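Local atomic coordinates of putative acyl-CoA thioester hydrolase HI0827 (Haemophilus influenzae, PDB entry 1YLI), a protein that probably hydrolyses a broad range of acyl-CoA thioesters, long-chain ones perhaps among them, as a hexameric hot-dog-fold enzyme that binds coenzyme A. Residues 97-102 / 111-116. Numbering follows the deposited sequence.
Sequences EVWVKK and RYCVTD
Val100 and Tyr112 face each other as an antiparallel hydrogen-bonded pair in the hairpin of strands 91-101 and 111-123 of the hot-dog sheet, and the pair illustrates how a tyrosine can lay one ring face against its strand partner. From CB, the Tyr112 side chain leaves between its own backbone N and carbonyl carbon (chi1 59°), which folds the ring back over Val100. CD1 passes the carbonyl oxygen of Val100; CE1 meets CB and CG1 of that valine, and CE2 its CB and CG2. Val100 CB lies 3.9 Å from the Tyr112 ring centroid, over one face and toward the CZ rim, a CH-pi contact. At the tip, OH lies 3.5 Å from Val100 CG1, is hydrogen-bonded to the carbonyl oxygen of Pro71, and accepts from a water that also binds Lys102 NZ.

Further along, a beta bulge interrupts the pairing: Val114 (phi -76°, psi -49°) is the extra residue opposite Val98, and its N donates to Val98 O at 3.0 Å. The buried N of Thr115 finds no partner. Val114 touches coenzyme A, while its CG2 presses tightly on Val100 CG2 at 3.3 Å.

On the other face of the sheet, Cys113 CB stands 3.7 Å above the centre of the six-membered ring of Trp99. Trp99 NE1 donates almost straight to Glu97 OE1 (3.0 Å), an oxygen that also bonds the backbone N of Lys13; NE1 comes to it from above the carboxylate plane.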
ATOM      1  N   GLU B  97      -0.626 -23.854   9.408  1.00 32.18           N
ATOM      2  CA  GLU B  97       0.601 -23.729  10.209  1.00 31.91           C
ATOM      3  C   GLU B  97       1.386 -22.614   9.569  1.00 32.61           C
ATOM      4  O   GLU B  97       1.453 -22.546   8.332  1.00 32.78           O
ATOM      5  CB  GLU B  97       1.435 -25.013  10.117  1.00 31.60           C
ATOM      6  CG  GLU B  97       0.930 -26.182  10.928  1.00 30.63           C
ATOM      7  CD  GLU B  97       1.857 -27.393  10.873  1.00 31.29           C
ATOM      8  OE1 GLU B  97       2.765 -27.455   9.992  1.00 32.95           O
ATOM      9  OE2 GLU B  97       1.663 -28.293  11.715  1.00 31.73           O
ATOM     10  N   VAL B  98       1.972 -21.746  10.393  1.00 32.49           N
ATOM     11  CA  VAL B  98       2.840 -20.667   9.910  1.00 31.31           C
ATOM     12  C   VAL B  98       4.262 -21.014  10.253  1.00 30.74           C
ATOM     13  O   VAL B  98       4.591 -21.240  11.422  1.00 31.27           O
ATOM     14  CB  VAL B  98       2.445 -19.307  10.497  1.00 31.68           C
ATOM     15  CG1 VAL B  98       3.372 -18.141   9.967  1.00 27.77           C
ATOM     16  CG2 VAL B  98       1.045 -19.014  10.088  1.00 32.14           C
ATOM     17  N   TRP B  99       5.098 -21.128   9.226  1.00 29.64           N
ATOM     18  CA  TRP B  99       6.503 -21.392   9.377  1.00 28.62           C
ATOM     19  C   TRP B  99       7.321 -20.194   8.896  1.00 30.72           C
ATOM     20  O   TRP B  99       6.934 -19.502   7.919  1.00 30.52           O
ATOM     21  CB  TRP B  99       6.891 -22.624   8.561  1.00 27.90           C
ATOM     22  CG  TRP B  99       6.382 -23.877   9.216  1.00 28.07           C
ATOM     23  CD1 TRP B  99       5.128 -24.401   9.130  1.00 26.87           C
ATOM     24  CD2 TRP B  99       7.132 -24.741  10.067  1.00 24.69           C
ATOM     25  NE1 TRP B  99       5.066 -25.579   9.854  1.00 27.58           N
ATOM     26  CE2 TRP B  99       6.274 -25.776  10.472  1.00 25.70           C
ATOM     27  CE3 TRP B  99       8.456 -24.726  10.542  1.00 24.30           C
ATOM     28  CZ2 TRP B  99       6.692 -26.801  11.305  1.00 26.80           C
ATOM     29  CZ3 TRP B  99       8.872 -25.738  11.378  1.00 26.19           C
ATOM     30  CH2 TRP B  99       8.001 -26.770  11.740  1.00 28.34           C
ATOM     31  N   VAL B 100       8.467 -19.976   9.551  1.00 30.03           N
ATOM     32  CA  VAL B 100       9.358 -18.870   9.230  1.00 30.85           C
ATOM     33  C   VAL B 100      10.733 -19.405   8.884  1.00 31.44           C
ATOM     34  O   VAL B 100      11.228 -20.340   9.542  1.00 31.90           O
ATOM     35  CB  VAL B 100       9.450 -17.894  10.441  1.00 30.83           C
ATOM     36  CG1 VAL B 100      10.366 -16.711  10.141  1.00 31.18           C
ATOM     37  CG2 VAL B 100       8.064 -17.359  10.747  1.00 33.56           C
ATOM     38  N   LYS B 101      11.355 -18.831   7.849  1.00 30.72           N
ATOM     39  CA  LYS B 101      12.765 -19.023   7.585  1.00 30.62           C
ATOM     40  C   LYS B 101      13.486 -17.685   7.904  1.00 32.28           C
ATOM     41  O   LYS B 101      13.172 -16.626   7.325  1.00 31.71           O
ATOM     42  CB  LYS B 101      12.998 -19.487   6.156  1.00 31.06           C
ATOM     43  CG  LYS B 101      14.460 -19.754   5.825  1.00 29.48           C
ATOM     44  CD  LYS B 101      14.666 -20.270   4.402  1.00 29.83           C
ATOM     45  CE  LYS B 101      16.142 -20.725   4.206  1.00 29.02           C
ATOM     46  NZ  LYS B 101      16.333 -21.373   2.880  1.00 26.23           N
ATOM     47  N   LYS B 102      14.422 -17.738   8.853  1.00 32.22           N
ATOM     48  CA  LYS B 102      15.051 -16.538   9.362  1.00 34.23           C
ATOM     49  C   LYS B 102      15.946 -15.869   8.317  1.00 34.12           C
ATOM     50  O   LYS B 102      16.802 -16.531   7.705  1.00 32.90           O
ATOM     51  CB  LYS B 102      15.903 -16.899  10.559  1.00 34.75           C
ATOM     52  CG  LYS B 102      15.551 -16.121  11.760  1.00 38.49           C
ATOM     53  CD  LYS B 102      15.893 -16.915  13.029  1.00 41.84           C
ATOM     54  CE  LYS B 102      15.487 -16.095  14.237  1.00 46.48           C
ATOM     55  NZ  LYS B 102      15.670 -14.649  13.952  1.00 48.81           N
ATOM     56  N   ARG B 111      14.598 -22.461  10.678  1.00 32.82           N
ATOM     57  CA  ARG B 111      13.158 -22.574  10.473  1.00 33.29           C
ATOM     58  C   ARG B 111      12.434 -22.887  11.773  1.00 32.19           C
ATOM     59  O   ARG B 111      12.899 -23.682  12.606  1.00 29.68           O
ATOM     60  CB  ARG B 111      12.867 -23.677   9.469  1.00 35.01           C
ATOM     61  CG  ARG B 111      13.549 -23.417   8.144  1.00 39.93           C
ATOM     62  CD  ARG B 111      13.367 -24.528   7.170  1.00 45.13           C
ATOM     63  NE  ARG B 111      14.543 -24.581   6.303  1.00 50.95           N
ATOM     64  CZ  ARG B 111      14.566 -24.213   5.021  1.00 53.51           C
ATOM     65  NH1 ARG B 111      13.451 -23.774   4.408  1.00 54.63           N
ATOM     66  NH2 ARG B 111      15.714 -24.304   4.345  1.00 53.53           N
ATOM     67  N   TYR B 112      11.299 -22.253  11.959  1.00 30.65           N
ATOM     68  CA  TYR B 112      10.509 -22.496  13.153  1.00 31.26           C
ATOM     69  C   TYR B 112       9.047 -22.271  12.888  1.00 30.73           C
ATOM     70  O   TYR B 112       8.678 -21.616  11.913  1.00 30.35           O
ATOM     71  CB  TYR B 112      10.978 -21.626  14.333  1.00 32.96           C
ATOM     72  CG  TYR B 112      10.943 -20.132  14.110  1.00 31.89           C
ATOM     73  CD1 TYR B 112      11.995 -19.484  13.484  1.00 33.12           C
ATOM     74  CD2 TYR B 112       9.860 -19.374  14.539  1.00 35.27           C
ATOM     75  CE1 TYR B 112      11.985 -18.105  13.282  1.00 35.30           C
ATOM     76  CE2 TYR B 112       9.835 -17.978  14.359  1.00 34.58           C
ATOM     77  CZ  TYR B 112      10.905 -17.353  13.733  1.00 36.55           C
ATOM     78  OH  TYR B 112      10.905 -15.955  13.523  1.00 38.28           O
ATOM     79  N   CYS B 113       8.206 -22.864  13.722  1.00 31.52           N
ATOM     80  CA  CYS B 113       6.775 -22.685  13.582  1.00 31.38           C
ATOM     81  C   CYS B 113       6.301 -21.631  14.590  1.00 32.31           C
ATOM     82  O   CYS B 113       6.454 -21.817  15.782  1.00 32.95           O
ATOM     83  CB  CYS B 113       6.071 -24.019  13.804  1.00 31.41           C
ATOM     84  SG  CYS B 113       4.289 -23.876  13.594  1.00 32.85           S
ATOM     85  N   VAL B 114       5.755 -20.526  14.095  1.00 31.85           N
ATOM     86  CA  VAL B 114       5.252 -19.399  14.880  1.00 32.92           C
ATOM     87  C   VAL B 114       3.913 -19.698  15.524  1.00 33.50           C
ATOM     88  O   VAL B 114       3.722 -19.478  16.732  1.00 32.24           O
ATOM     89  CB  VAL B 114       5.103 -18.163  13.969  1.00 33.24           C
ATOM     90  CG1 VAL B 114       4.389 -17.015  14.653  1.00 34.53           C
ATOM     91  CG2 VAL B 114       6.476 -17.735  13.595  1.00 36.32           C
ATOM     92  N   THR B 115       2.996 -20.217  14.706  1.00 33.28           N
ATOM     93  CA  THR B 115       1.655 -20.515  15.190  1.00 32.64           C
ATOM     94  C   THR B 115       0.965 -21.527  14.287  1.00 32.07           C
ATOM     95  O   THR B 115       1.475 -21.860  13.231  1.00 30.94           O
ATOM     96  CB  THR B 115       0.801 -19.226  15.292  1.00 31.49           C
ATOM     97  OG1 THR B 115      -0.349 -19.506  16.109  1.00 32.88           O
ATOM     98  CG2 THR B 115       0.380 -18.667  13.921  1.00 31.66           C
ATOM     99  N   ASP B 116      -0.180 -22.017  14.724  1.00 32.26           N
ATOM    100  CA  ASP B 116      -1.124 -22.720  13.841  1.00 33.78           C
ATOM    101  C   ASP B 116      -2.544 -22.546  14.364  1.00 33.99           C
ATOM    102  O   ASP B 116      -2.744 -22.233  15.555  1.00 33.91           O
ATOM    103  CB  ASP B 116      -0.782 -24.233  13.657  1.00 33.69           C
ATOM    104  CG  ASP B 116      -0.729 -25.028  14.973  1.00 35.07           C
ATOM    105  OD1 ASP B 116      -1.757 -25.147  15.658  1.00 37.43           O
ATOM    106  OD2 ASP B 116       0.324 -25.614  15.302  1.00 35.38           O
TER
HETATM  107  O   HOH W   1      13.018 -13.979  13.082  1.00 41.55           O